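Local coordinates for protein diacylglycerol lipase (Aspergillus oryzae, PDB 5XK2) that probably hydrolyses ester bonds of mono- and diacylglycerols, releasing fatty acids, as a fungal class 3 lipase of the alpha/beta-hydrolase fold, at residues H152-A157 with A179-A184; I158-A163 with A173-Y178; F201-D206 with Y225-P230; G217-S222 with G245-K250. All coordinates share one frame; numbering follows the deposited sequence.

Contact 1: H152-A157 with A179-A184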
loop_
_atom_site.group_PDB
_atom_site.type_symbol
_atom_site.label_atom_id
_atom_site.label_comp_id
_atom_site.label_asym_id
_atom_site.label_seq_id
_atom_site.Cartn_x
_atom_site.Cartn_y
_atom_site.Cartn_z
ATOM N N HIS A 152 -15.766 1.260 -4.560
ATOM C CA HIS A 152 -14.545 1.191 -5.353
ATOM C C HIS A 152 -13.496 0.439 -4.537
ATOM O O HIS A 152 -13.512 0.524 -3.300
ATOM C CB HIS A 152 -14.067 2.619 -5.727
ATOM C CG HIS A 152 -12.677 2.673 -6.289
ATOM N ND1 HIS A 152 -11.590 3.074 -5.542
ATOM C CD2 HIS A 152 -12.193 2.353 -7.515
ATOM C CE1 HIS A 152 -10.498 3.001 -6.285
ATOM N NE2 HIS A 152 -10.834 2.553 -7.481
ATOM N N SER A 153 -12.594 -0.279 -5.214
ATOM C CA SER A 153 -11.469 -0.932 -4.541
ATOM C C SER A 153 -11.997 -1.949 -3.519
ATOM O O SER A 153 -12.934 -2.700 -3.806
ATOM C CB SER A 153 -10.567 0.133 -3.872
ATOM O OG SER A 153 -9.372 -0.419 -3.331
ATOM N N LEU A 154 -11.426 -1.973 -2.317
ATOM C CA LEU A 154 -11.888 -2.960 -1.327
ATOM C C LEU A 154 -13.359 -2.715 -0.964
ATOM O O LEU A 154 -14.088 -3.652 -0.655
ATOM C CB LEU A 154 -11.005 -2.920 -0.069
ATOM C CG LEU A 154 -9.721 -3.764 -0.135
ATOM C CD1 LEU A 154 -8.867 -3.464 -1.346
ATOM C CD2 LEU A 154 -8.903 -3.608 1.159
ATOM N N GLY A 155 -13.795 -1.458 -1.009
ATOM C CA GLY A 155 -15.204 -1.145 -0.824
ATOM C C GLY A 155 -16.102 -1.812 -1.857
ATOM O O GLY A 155 -17.235 -2.159 -1.549
ATOM N N ALA A 156 -15.608 -1.968 -3.081
ATOM C CA ALA A 156 -16.361 -2.665 -4.131
ATOM C C ALA A 156 -16.507 -4.154 -3.811
ATOM O O ALA A 156 -17.490 -4.776 -4.199
ATOM C CB ALA A 156 -15.679 -2.491 -5.476
ATOM N N ALA A 157 -15.521 -4.721 -3.127
ATOM C CA ALA A 157 -15.630 -6.111 -2.685
ATOM C C ALA A 157 -16.742 -6.250 -1.641
ATOM O O ALA A 157 -17.587 -7.148 -1.704
ATOM C CB ALA A 157 -14.302 -6.580 -2.125
ATOM N N ALA A 179 -13.358 -1.769 -9.671
ATOM C CA ALA A 179 -12.009 -2.182 -9.257
ATOM C C ALA A 179 -12.040 -3.193 -8.122
ATOM O O ALA A 179 -11.173 -3.191 -7.259
ATOM C CB ALA A 179 -11.158 -0.957 -8.828
ATOM N N ALA A 180 -13.034 -4.071 -8.130
ATOM C CA ALA A 180 -13.210 -4.998 -7.020
ATOM C C ALA A 180 -12.224 -6.153 -7.048
ATOM O O ALA A 180 -12.014 -6.779 -8.096
ATOM C CB ALA A 180 -14.637 -5.568 -7.037
ATOM N N PRO A 181 -11.663 -6.471 -5.886
ATOM C CA PRO A 181 -11.082 -7.794 -5.623
ATOM C C PRO A 181 -12.108 -8.907 -5.833
ATOM O O PRO A 181 -13.308 -8.650 -5.792
ATOM C CB PRO A 181 -10.710 -7.737 -4.138
ATOM C CG PRO A 181 -10.629 -6.271 -3.792
ATOM C CD PRO A 181 -11.602 -5.569 -4.716
ATOM N N ARG A 182 -11.634 -10.138 -6.009
ATOM C CA ARG A 182 -12.517 -11.313 -5.929
ATOM C C ARG A 182 -13.072 -11.465 -4.505
ATOM O O ARG A 182 -12.398 -11.079 -3.529
ATOM C CB ARG A 182 -11.765 -12.576 -6.322
ATOM C CG ARG A 182 -11.282 -12.561 -7.758
ATOM C CD ARG A 182 -10.667 -13.898 -8.139
ATOM N NE ARG A 182 -10.238 -13.887 -9.544
ATOM C CZ ARG A 182 -8.988 -13.698 -9.956
ATOM N NH1 ARG A 182 -8.000 -13.511 -9.077
ATOM N NH2 ARG A 182 -8.720 -13.709 -11.269
ATOM N N VAL A 183 -14.339 -11.871 -4.404
ATOM C CA VAL A 183 -14.950 -12.182 -3.110
ATOM C C VAL A 183 -15.461 -13.593 -2.891
ATOM O O VAL A 183 -15.828 -13.941 -1.778
ATOM C CB VAL A 183 -16.104 -11.221 -2.831
ATOM C CG1 VAL A 183 -15.570 -9.785 -2.857
ATOM C CG2 VAL A 183 -17.224 -11.376 -3.873
ATOM N N ALA A 184 -15.508 -14.395 -3.945
ATOM C CA ALA A 184 -16.355 -15.584 -3.952
ATOM C C ALA A 184 -15.633 -16.808 -4.491
ATOM O O ALA A 184 -14.780 -16.693 -5.360
ATOM C CB ALA A 184 -17.617 -15.318 -4.802
#
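A156 and A157, in the first turn of helix 154-168, lie against A180, P181 and V183 of the loop that leaves strand 173-178. The turn ahead of the helix fits the nucleophile elbow of alpha/beta-hydrolases: G151, S153 and G155 match the GxSxG pattern, and S153 has the strained backbone expected there (phi 61°, psi -136°). The first shell is methyl against methyl. A156 CB meets A180 CB at 3.6 Å, and A157 CB lies 3.5 Å from V183 CG1. The proline ring lies against A157, S153 and L154. P181 CD is 3.9 Å from A157 CB. P181 CD also comes to 3.3 Å from S153 O, while P181 CG meets L154 CD1 at 4.1 Å, the leucine side chain crossing it at about a right angle. On the other flank A179 CB approaches the H152 imidazole obliquely, 3.7 Å from CD2. That ring swings back to the loop although its CB points away, because CG is anti to the backbone N (chi1 168°). The segments share no hydrogen bond; S153 CA makes a CA-H...O contact with A179 O.

Farther out, H152 is held by Y29 OH at ND1 and by H268 O at NE2, which fixes the rotation of its ring. S153 OG is hydrogen-bonded to H268 NE2, consistent with a Ser-His-Asp triad completed by D206. F120 of helix 118-138 covers L154, A157, P181 and V183 together. At the far end V183 CG1 also rests 3.5 Å from the carbonyl oxygen A157 O.

Contact 2: I158-A163 with A173-Y178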
loop_
_atom_site.group_PDB
_atom_site.type_symbol
_atom_site.label_atom_id
_atom_site.label_comp_id
_atom_site.label_asym_id
_atom_site.label_seq_id
_atom_site.Cartn_x
_atom_site.Cartn_y
_atom_site.Cartn_z
ATOM N N ILE A 158 -16.748 -5.346 -0.675
ATOM C CA ILE A 158 -17.800 -5.375 0.342
ATOM C C ILE A 158 -19.146 -5.195 -0.328
ATOM O O ILE A 158 -20.093 -5.928 -0.032
ATOM C CB ILE A 158 -17.561 -4.291 1.422
ATOM C CG1 ILE A 158 -16.232 -4.577 2.134
ATOM C CG2 ILE A 158 -18.727 -4.257 2.421
ATOM C CD1 ILE A 158 -15.716 -3.417 2.991
ATOM N N ALA A 159 -19.222 -4.260 -1.275
ATOM C CA ALA A 159 -20.472 -4.038 -1.988
ATOM C C ALA A 159 -20.952 -5.298 -2.695
ATOM O O ALA A 159 -22.155 -5.553 -2.733
ATOM C CB ALA A 159 -20.314 -2.903 -3.001
ATOM N N SER A 160 -20.021 -6.055 -3.285
ATOM C CA SER A 160 -20.372 -7.283 -4.015
ATOM C C SER A 160 -21.120 -8.275 -3.111
ATOM O O SER A 160 -22.168 -8.822 -3.492
ATOM C CB SER A 160 -19.113 -7.956 -4.583
ATOM O OG SER A 160 -18.499 -7.110 -5.542
ATOM N N LEU A 161 -20.572 -8.489 -1.916
ATOM C CA LEU A 161 -21.187 -9.434 -0.986
ATOM C C LEU A 161 -22.467 -8.856 -0.377
ATOM O O LEU A 161 -23.426 -9.584 -0.156
ATOM C CB LEU A 161 -20.204 -9.824 0.110
ATOM C CG LEU A 161 -18.982 -10.611 -0.367
ATOM C CD1 LEU A 161 -18.013 -10.790 0.796
ATOM C CD2 LEU A 161 -19.390 -11.988 -0.937
ATOM N N ALA A 162 -22.485 -7.554 -0.098
ATOM C CA ALA A 162 -23.703 -6.915 0.402
ATOM C C ALA A 162 -24.848 -7.054 -0.596
ATOM O O ALA A 162 -25.966 -7.392 -0.220
ATOM C CB ALA A 162 -23.453 -5.429 0.713
ATOM N N ALA A 163 -24.581 -6.770 -1.870
ATOM C CA ALA A 163 -25.618 -6.901 -2.884
ATOM C C ALA A 163 -26.149 -8.340 -2.941
ATOM O O ALA A 163 -27.353 -8.555 -3.021
ATOM C CB ALA A 163 -25.078 -6.477 -4.278
ATOM N N ALA A 173 -31.130 -5.387 -5.399
ATOM C CA ALA A 173 -29.933 -4.534 -5.391
ATOM C C ALA A 173 -29.255 -4.537 -6.754
ATOM O O ALA A 173 -29.114 -5.592 -7.375
ATOM C CB ALA A 173 -28.968 -4.994 -4.329
ATOM N N ILE A 174 -28.880 -3.348 -7.222
ATOM C CA ILE A 174 -28.096 -3.184 -8.437
ATOM C C ILE A 174 -26.663 -2.915 -8.003
ATOM O O ILE A 174 -26.409 -1.972 -7.230
ATOM C CB ILE A 174 -28.583 -1.992 -9.294
ATOM C CG1 ILE A 174 -30.112 -1.954 -9.438
ATOM C CG2 ILE A 174 -27.862 -1.974 -10.647
ATOM C CD1 ILE A 174 -30.705 -3.193 -10.062
ATOM N N LEU A 175 -25.728 -3.722 -8.489
ATOM C CA LEU A 175 -24.347 -3.652 -7.999
ATOM C C LEU A 175 -23.431 -2.902 -8.950
ATOM O O LEU A 175 -23.321 -3.273 -10.111
ATOM C CB LEU A 175 -23.803 -5.071 -7.792
ATOM C CG LEU A 175 -22.309 -5.184 -7.456
ATOM C CD1 LEU A 175 -21.954 -4.516 -6.099
ATOM C CD2 LEU A 175 -21.868 -6.666 -7.459
ATOM N N TYR A 176 -22.770 -1.853 -8.464
ATOM C CA TYR A 176 -21.676 -1.250 -9.227
ATOM C C TYR A 176 -20.401 -1.441 -8.434
ATOM O O TYR A 176 -20.208 -0.813 -7.391
ATOM C CB TYR A 176 -21.930 0.241 -9.521
ATOM C CG TYR A 176 -23.149 0.495 -10.389
ATOM C CD1 TYR A 176 -24.434 0.479 -9.838
ATOM C CD2 TYR A 176 -23.024 0.692 -11.755
ATOM C CE1 TYR A 176 -25.564 0.701 -10.637
ATOM C CE2 TYR A 176 -24.135 0.899 -12.555
ATOM C CZ TYR A 176 -25.394 0.920 -11.988
ATOM O OH TYR A 176 -26.497 1.130 -12.785
ATOM N N ALA A 177 -19.538 -2.328 -8.919
ATOM C CA ALA A 177 -18.334 -2.689 -8.178
ATOM C C ALA A 177 -17.108 -2.285 -8.973
ATOM O O ALA A 177 -16.612 -3.043 -9.795
ATOM C CB ALA A 177 -18.333 -4.188 -7.907
ATOM N N TYR A 178 -16.561 -1.125 -8.645
ATOM C CA TYR A 178 -15.467 -0.571 -9.447
ATOM C C TYR A 178 -14.152 -1.054 -8.874
ATOM O O TYR A 178 -13.867 -0.780 -7.724
ATOM C CB TYR A 178 -15.523 0.961 -9.434
ATOM C CG TYR A 178 -16.780 1.534 -10.050
ATOM C CD1 TYR A 178 -16.840 1.791 -11.424
ATOM C CD2 TYR A 178 -17.902 1.828 -9.265
ATOM C CE1 TYR A 178 -17.997 2.313 -12.015
ATOM C CE2 TYR A 178 -19.052 2.362 -9.838
ATOM C CZ TYR A 178 -19.097 2.594 -11.211
ATOM O OH TYR A 178 -20.248 3.125 -11.765
#
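This is a helix-on-sheet contact inside a beta-alpha-beta unit, in which helix 154-168 links parallel strands 146-152 and 173-178 of the central sheet and packs back on the second of them. The short segments run nearly antiparallel, at 165° between their N-to-C directions, and their axes approach to 8.1 Å. Such close spacing suits the small residues at the interface: A159, S160 and A163 on the helix, A173 and A177 on the strand.

L175 is the one large side chain between them, and its two methyl branches divide the helix surface. With CG anti to the backbone N (chi1 172°), the isobutyl group reaches across to A159 and S160, one turn before A163. CD1 lies 3.9 Å from A159 CB and 3.5 Å from the carbonyl oxygen A159 O, whereas CD2 turns to S160, 3.8 Å from its CA. Nearer the strand backbone, L175 CB meets A163 CB at 4.0 Å. Beyond it A173 CB sits 4.1 Å from A163 CA, and at the other end A177 CB touches S160 OG at 3.8 Å.

Within the unit, V149 of strand 146-152 also touches A159 and A173. Y176 and Y178 occupy the reverse side of the strand, meeting helix 14-27. The lone hydroxyl among the packed side chains, S160 OG, is bonded to A156 O of its own helix; its polarity is met within the helix, and cohesion across the contact rests on close apolar fit.

Contact 3: F201-D206 with Y225-P230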
loop_
_atom_site.group_PDB
_atom_site.type_symbol
_atom_site.label_atom_id
_atom_site.label_comp_id
_atom_site.label_asym_id
_atom_site.label_seq_id
_atom_site.Cartn_x
_atom_site.Cartn_y
_atom_site.Cartn_z
ATOM N N PHE A 201 -16.240 -3.651 -12.635
ATOM C CA PHE A 201 -15.278 -3.009 -13.535
ATOM C C PHE A 201 -13.845 -3.342 -13.217
ATOM O O PHE A 201 -13.467 -3.515 -12.064
ATOM C CB PHE A 201 -15.451 -1.485 -13.480
ATOM C CG PHE A 201 -16.809 -1.039 -13.919
ATOM C CD1 PHE A 201 -17.856 -1.017 -13.018
ATOM C CD2 PHE A 201 -17.039 -0.666 -15.229
ATOM C CE1 PHE A 201 -19.131 -0.608 -13.412
ATOM C CE2 PHE A 201 -18.301 -0.277 -15.643
ATOM C CZ PHE A 201 -19.356 -0.252 -14.728
ATOM N N THR A 202 -13.036 -3.402 -14.270
ATOM C CA THR A 202 -11.586 -3.455 -14.139
ATOM C C THR A 202 -10.974 -2.414 -15.061
ATOM O O THR A 202 -11.624 -1.926 -15.993
ATOM C CB THR A 202 -11.019 -4.802 -14.549
ATOM O OG1 THR A 202 -11.368 -5.026 -15.927
ATOM C CG2 THR A 202 -11.582 -5.943 -13.662
ATOM N N HIS A 203 -9.723 -2.068 -14.807
ATOM C CA HIS A 203 -9.086 -1.038 -15.620
ATOM C C HIS A 203 -7.686 -1.459 -15.976
ATOM O O HIS A 203 -6.833 -1.542 -15.089
ATOM C CB HIS A 203 -9.059 0.291 -14.860
ATOM C CG HIS A 203 -8.425 1.409 -15.639
ATOM N ND1 HIS A 203 -7.527 2.288 -15.077
ATOM C CD2 HIS A 203 -8.548 1.771 -16.942
ATOM C CE1 HIS A 203 -7.136 3.164 -15.991
ATOM N NE2 HIS A 203 -7.734 2.872 -17.131
ATOM N N ASN A 204 -7.449 -1.694 -17.268
ATOM C CA ASN A 204 -6.117 -2.080 -17.748
ATOM C C ASN A 204 -5.494 -3.144 -16.846
ATOM O O ASN A 204 -6.118 -4.188 -16.596
ATOM C CB ASN A 204 -5.222 -0.835 -17.883
ATOM C CG ASN A 204 -5.660 0.044 -19.047
ATOM O OD1 ASN A 204 -6.154 -0.466 -20.054
ATOM N ND2 ASN A 204 -5.478 1.359 -18.913
ATOM N N ASP A 205 -4.278 -2.883 -16.373
ATOM C CA ASP A 205 -3.483 -3.841 -15.596
ATOM C C ASP A 205 -3.625 -3.658 -14.083
ATOM O O ASP A 205 -2.719 -4.003 -13.325
ATOM C CB ASP A 205 -2.004 -3.820 -16.019
ATOM C CG ASP A 205 -1.362 -2.454 -15.927
ATOM O OD1 ASP A 205 -2.059 -1.454 -15.659
ATOM O OD2 ASP A 205 -0.127 -2.391 -16.155
ATOM N N ASP A 206 -4.706 -3.031 -13.643
ATOM C CA ASP A 206 -4.930 -2.853 -12.191
ATOM C C ASP A 206 -4.661 -4.173 -11.435
ATOM O O ASP A 206 -5.205 -5.207 -11.779
ATOM C CB ASP A 206 -6.377 -2.383 -11.994
ATOM C CG ASP A 206 -6.761 -2.193 -10.534
ATOM O OD1 ASP A 206 -5.914 -2.373 -9.629
ATOM O OD2 ASP A 206 -7.943 -1.838 -10.313
ATOM N N TYR A 225 -16.522 -5.654 -16.899
ATOM C CA TYR A 225 -16.500 -4.482 -17.771
ATOM C C TYR A 225 -15.088 -3.975 -17.728
ATOM O O TYR A 225 -14.680 -3.298 -16.783
ATOM C CB TYR A 225 -17.515 -3.417 -17.292
ATOM C CG TYR A 225 -18.944 -3.855 -17.518
ATOM C CD1 TYR A 225 -19.588 -4.718 -16.626
ATOM C CD2 TYR A 225 -19.634 -3.443 -18.651
ATOM C CE1 TYR A 225 -20.882 -5.137 -16.855
ATOM C CE2 TYR A 225 -20.932 -3.871 -18.890
ATOM C CZ TYR A 225 -21.548 -4.714 -17.978
ATOM O OH TYR A 225 -22.857 -5.149 -18.206
ATOM N N TYR A 226 -14.350 -4.275 -18.799
ATOM C CA TYR A 226 -12.908 -4.051 -18.851
ATOM C C TYR A 226 -12.643 -2.726 -19.534
ATOM O O TYR A 226 -12.911 -2.566 -20.731
ATOM C CB TYR A 226 -12.261 -5.215 -19.608
ATOM C CG TYR A 226 -10.774 -5.144 -19.855
ATOM C CD1 TYR A 226 -9.876 -4.772 -18.844
ATOM C CD2 TYR A 226 -10.265 -5.509 -21.097
ATOM C CE1 TYR A 226 -8.502 -4.754 -19.090
ATOM C CE2 TYR A 226 -8.912 -5.503 -21.341
ATOM C CZ TYR A 226 -8.037 -5.124 -20.343
ATOM O OH TYR A 226 -6.688 -5.135 -20.633
ATOM N N ILE A 227 -12.146 -1.766 -18.761
ATOM C CA ILE A 227 -11.888 -0.416 -19.261
ATOM C C ILE A 227 -10.450 -0.326 -19.733
ATOM O O ILE A 227 -9.533 -0.631 -18.977
ATOM C CB ILE A 227 -12.103 0.657 -18.178
ATOM C CG1 ILE A 227 -13.490 0.541 -17.547
ATOM C CG2 ILE A 227 -11.851 2.064 -18.760
ATOM C CD1 ILE A 227 -13.550 1.261 -16.197
ATOM N N THR A 228 -10.258 0.009 -21.002
ATOM C CA THR A 228 -8.908 0.138 -21.574
ATOM C C THR A 228 -8.467 1.577 -21.893
ATOM O O THR A 228 -7.494 1.781 -22.608
ATOM C CB THR A 228 -8.761 -0.760 -22.813
ATOM O OG1 THR A 228 -9.865 -0.558 -23.699
ATOM C CG2 THR A 228 -8.704 -2.220 -22.379
ATOM N N ALA A 229 -9.218 2.572 -21.448
ATOM C CA ALA A 229 -8.788 3.960 -21.621
ATOM C C ALA A 229 -7.543 4.288 -20.784
ATOM O O ALA A 229 -7.385 3.752 -19.690
ATOM C CB ALA A 229 -9.933 4.889 -21.236
ATOM N N PRO A 230 -6.687 5.211 -21.258
ATOM C CA PRO A 230 -5.588 5.687 -20.413
ATOM C C PRO A 230 -6.101 6.385 -19.140
ATOM O O PRO A 230 -7.232 6.930 -19.109
ATOM C CB PRO A 230 -4.850 6.693 -21.313
ATOM C CG PRO A 230 -5.235 6.317 -22.702
ATOM C CD PRO A 230 -6.664 5.833 -22.597
HETATM O O HOH W 1 -4.927 2.345 -21.953
#
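F201 and Y225 lie side by side on neighbouring parallel strands 198-203 and 224-227 of the central alpha/beta-hydrolase sheet. Their rings meet obliquely, with planes at 38° and centroids 5.5 Å apart; the closest side-chain touch is F201 CD2 to Y225 CB, 3.5 Å. I227 CD1 lies beside the same phenyl ring, and Y178 stacks on it. On the reverse face, T202 OG1 comes to the edge of the Y226 ring, 3.3 Å from CD1, but its hydrogen-bond partner is E224. N204 O also meets that edge, while T228 CG2 lies over one face, toward the rim.

The parallel pairing is carried by T202 N to Y225 O, I227 N to T202 O and N204 N to I227 O. A type II' turn from H203 leads to D206, whose OD2 binds H268 ND1, consistent with a catalytic triad.

H203, last residue of its strand and with CG anti to the backbone N (chi1 -180°), gives NE2 to A229 O at 2.7 Å, the oxygen in the ring plane. ND1 is hydrogen-bonded to S267 O, and the ring is probably protonated at both nitrogens. N204 ND2 adds a weak second bond to A229 O at 3.2 Å.

Contact 4: G217-S222 with G245-K250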
loop_
_atom_site.group_PDB
_atom_site.type_symbol
_atom_site.label_atom_id
_atom_site.label_comp_id
_atom_site.label_asym_id
_atom_site.label_seq_id
_atom_site.Cartn_x
_atom_site.Cartn_y
_atom_site.Cartn_z
ATOM N N GLY A 217 -8.774 -20.452 -4.565
ATOM C CA GLY A 217 -10.156 -20.902 -4.645
ATOM C C GLY A 217 -11.185 -19.821 -4.913
ATOM O O GLY A 217 -12.369 -19.995 -4.625
ATOM N N TYR A 218 -10.740 -18.692 -5.456
ATOM C CA TYR A 218 -11.654 -17.602 -5.770
ATOM C C TYR A 218 -11.818 -17.436 -7.267
ATOM O O TYR A 218 -10.896 -17.722 -8.042
ATOM C CB TYR A 218 -11.145 -16.283 -5.193
ATOM C CG TYR A 218 -11.163 -16.229 -3.689
ATOM C CD1 TYR A 218 -12.283 -15.766 -3.020
ATOM C CD2 TYR A 218 -10.059 -16.623 -2.946
ATOM C CE1 TYR A 218 -12.310 -15.699 -1.628
ATOM C CE2 TYR A 218 -10.070 -16.557 -1.550
ATOM C CZ TYR A 218 -11.202 -16.085 -0.911
ATOM O OH TYR A 218 -11.236 -15.999 0.458
ATOM N N VAL A 219 -12.997 -16.986 -7.673
ATOM C CA VAL A 219 -13.225 -16.605 -9.057
ATOM C C VAL A 219 -13.949 -15.263 -9.043
ATOM O O VAL A 219 -14.198 -14.721 -7.976
ATOM C CB VAL A 219 -14.025 -17.676 -9.823
ATOM C CG1 VAL A 219 -13.255 -18.984 -9.831
ATOM C CG2 VAL A 219 -15.354 -17.867 -9.198
ATOM N N HIS A 220 -14.257 -14.702 -10.211
ATOM C CA HIS A 220 -14.952 -13.406 -10.249
ATOM C C HIS A 220 -16.410 -13.561 -10.631
ATOM O O HIS A 220 -16.789 -14.473 -11.378
ATOM C CB HIS A 220 -14.305 -12.449 -11.275
ATOM C CG HIS A 220 -13.308 -11.492 -10.710
ATOM N ND1 HIS A 220 -13.633 -10.567 -9.736
ATOM C CD2 HIS A 220 -12.015 -11.250 -11.040
ATOM C CE1 HIS A 220 -12.576 -9.828 -9.462
ATOM N NE2 HIS A 220 -11.577 -10.212 -10.249
ATOM N N ILE A 221 -17.230 -12.645 -10.125
ATOM C CA ILE A 221 -18.552 -12.405 -10.659
ATOM C C ILE A 221 -18.427 -11.990 -12.119
ATOM O O ILE A 221 -17.507 -11.254 -12.487
ATOM C CB ILE A 221 -19.258 -11.300 -9.847
ATOM C CG1 ILE A 221 -19.449 -11.779 -8.409
ATOM C CG2 ILE A 221 -20.576 -10.879 -10.489
ATOM C CD1 ILE A 221 -19.565 -10.611 -7.398
ATOM N N SER A 222 -19.342 -12.478 -12.950
ATOM C CA SER A 222 -19.361 -12.162 -14.368
ATOM C C SER A 222 -20.598 -11.302 -14.685
ATOM O O SER A 222 -21.618 -11.410 -14.008
ATOM C CB SER A 222 -19.367 -13.482 -15.167
ATOM O OG SER A 222 -19.675 -13.261 -16.530
ATOM N N GLY A 245 -17.856 -15.040 -18.213
ATOM C CA GLY A 245 -17.068 -16.158 -17.684
ATOM C C GLY A 245 -16.549 -15.885 -16.282
ATOM O O GLY A 245 -16.367 -14.736 -15.902
ATOM N N TYR A 246 -16.304 -16.942 -15.497
ATOM C CA TYR A 246 -15.892 -16.764 -14.097
ATOM C C TYR A 246 -14.381 -16.539 -13.954
ATOM O O TYR A 246 -13.883 -15.950 -12.976
ATOM C CB TYR A 246 -16.381 -17.965 -13.294
ATOM C CG TYR A 246 -17.887 -18.025 -13.418
ATOM C CD1 TYR A 246 -18.661 -17.078 -12.779
ATOM C CD2 TYR A 246 -18.524 -18.976 -14.219
ATOM C CE1 TYR A 246 -20.025 -17.062 -12.890
ATOM C CE2 TYR A 246 -19.929 -18.980 -14.340
ATOM C CZ TYR A 246 -20.658 -18.005 -13.648
ATOM O OH TYR A 246 -22.028 -17.902 -13.681
ATOM N N VAL A 247 -13.676 -16.989 -14.977
ATOM C CA VAL A 247 -12.262 -16.727 -15.163
ATOM C C VAL A 247 -12.137 -16.356 -16.624
ATOM O O VAL A 247 -12.579 -17.115 -17.490
ATOM C CB VAL A 247 -11.389 -17.934 -14.830
ATOM C CG1 VAL A 247 -9.904 -17.580 -15.028
ATOM C CG2 VAL A 247 -11.660 -18.383 -13.394
ATOM N N ASN A 248 -11.604 -15.178 -16.914
ATOM C CA ASN A 248 -11.461 -14.769 -18.314
ATOM C C ASN A 248 -10.101 -14.153 -18.515
ATOM O O ASN A 248 -9.776 -13.159 -17.866
ATOM C CB ASN A 248 -12.570 -13.782 -18.714
ATOM C CG ASN A 248 -12.657 -13.569 -20.229
ATOM O OD1 ASN A 248 -11.657 -13.297 -20.881
ATOM N ND2 ASN A 248 -13.858 -13.685 -20.783
ATOM N N PHE A 249 -9.290 -14.749 -19.379
ATOM C CA PHE A 249 -7.918 -14.273 -19.533
ATOM C C PHE A 249 -7.762 -13.127 -20.533
ATOM O O PHE A 249 -6.634 -12.659 -20.771
ATOM C CB PHE A 249 -7.012 -15.441 -19.961
ATOM C CG PHE A 249 -6.973 -16.572 -18.975
ATOM C CD1 PHE A 249 -6.771 -16.324 -17.626
ATOM C CD2 PHE A 249 -7.161 -17.873 -19.393
ATOM C CE1 PHE A 249 -6.737 -17.373 -16.702
ATOM C CE2 PHE A 249 -7.128 -18.929 -18.468
ATOM C CZ PHE A 249 -6.920 -18.667 -17.126
ATOM N N LYS A 250 -8.853 -12.662 -21.141
ATOM C CA LYS A 250 -8.717 -11.633 -22.185
ATOM C C LYS A 250 -8.931 -10.212 -21.676
ATOM O O LYS A 250 -8.808 -9.258 -22.429
ATOM C CB LYS A 250 -9.690 -11.920 -23.341
ATOM C CG LYS A 250 -9.415 -13.246 -24.038
ATOM C CD LYS A 250 -8.035 -13.266 -24.665
ATOM C CE LYS A 250 -7.760 -14.659 -25.274
ATOM N NZ LYS A 250 -6.667 -14.631 -26.275
#
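Two irregular loops meet beside the last strands of the central sheet: segment 217-222 comes ahead of strand 224-227, and residues 245-250 follow strand 240-243. Their main link is a backbone bond, H220 N to Y246 O, 3.1 Å long and nearly straight at 168°, with the donor in the carbonyl plane. The same oxygen lies 3.6 Å from V219 CB, bringing the valine over the Y246 backbone.

A second bond is weak. S222 OG accepts from G245 N at 3.1 Å, but the N-H...O angle is only 134°. The S222 hydroxyl reaches G245 because OG stands anti to the backbone N (chi1 167°). G245 has a backbone conformation in which a CB would press on the preceding carbonyl oxygen.

The Y246 ring presents its edge to H220 O, with CD1 3.5 Å away and the oxygen in the ring plane. That carbonyl oxygen is buried and has no hydrogen-bonding partner in the model; the C-H edge of the ring beside it is at most a weak substitute. V219 CG1 and V247 CG2 add an apolar touch at 3.9 Å, their side chains crossing at about a right angle.

Helix 186-195 backs the pair: V219 touches A189, and Y246 touches E190 and T193. H220 NE2 is bonded to P209 O, earlier in the same connection between strands 198-203 and 224-227. Beyond the interface N248 OD1 accepts from K250 N, an Asx turn. Overall this is a loop-loop contact joining the connections around the final strands of an alpha/beta-hydrolase sheet.

Contacts 1 and 2 are core, centred about 6 and 5 Å from the centre of the chain, and share helix 154-168; both rely on small apolar groups. Contacts 3 and 4 lie farther out, about 15 and 17 Å; contact 3 remains buried, contact 4 is only partly so. Both use hydrogen bonds: regular strand pairing with histidine and asparagine extensions in contact 3, one straight backbone bond and one weak one in contact 4. Contact 2 leads into contact 3 through a probable hydrogen bond, F201 N to A177 O at 2.9 Å. Another, A184 O to V219 N, ties contact 1 to contact 4. The putative triad draws S153 from contact 1 and D206 from contact 3.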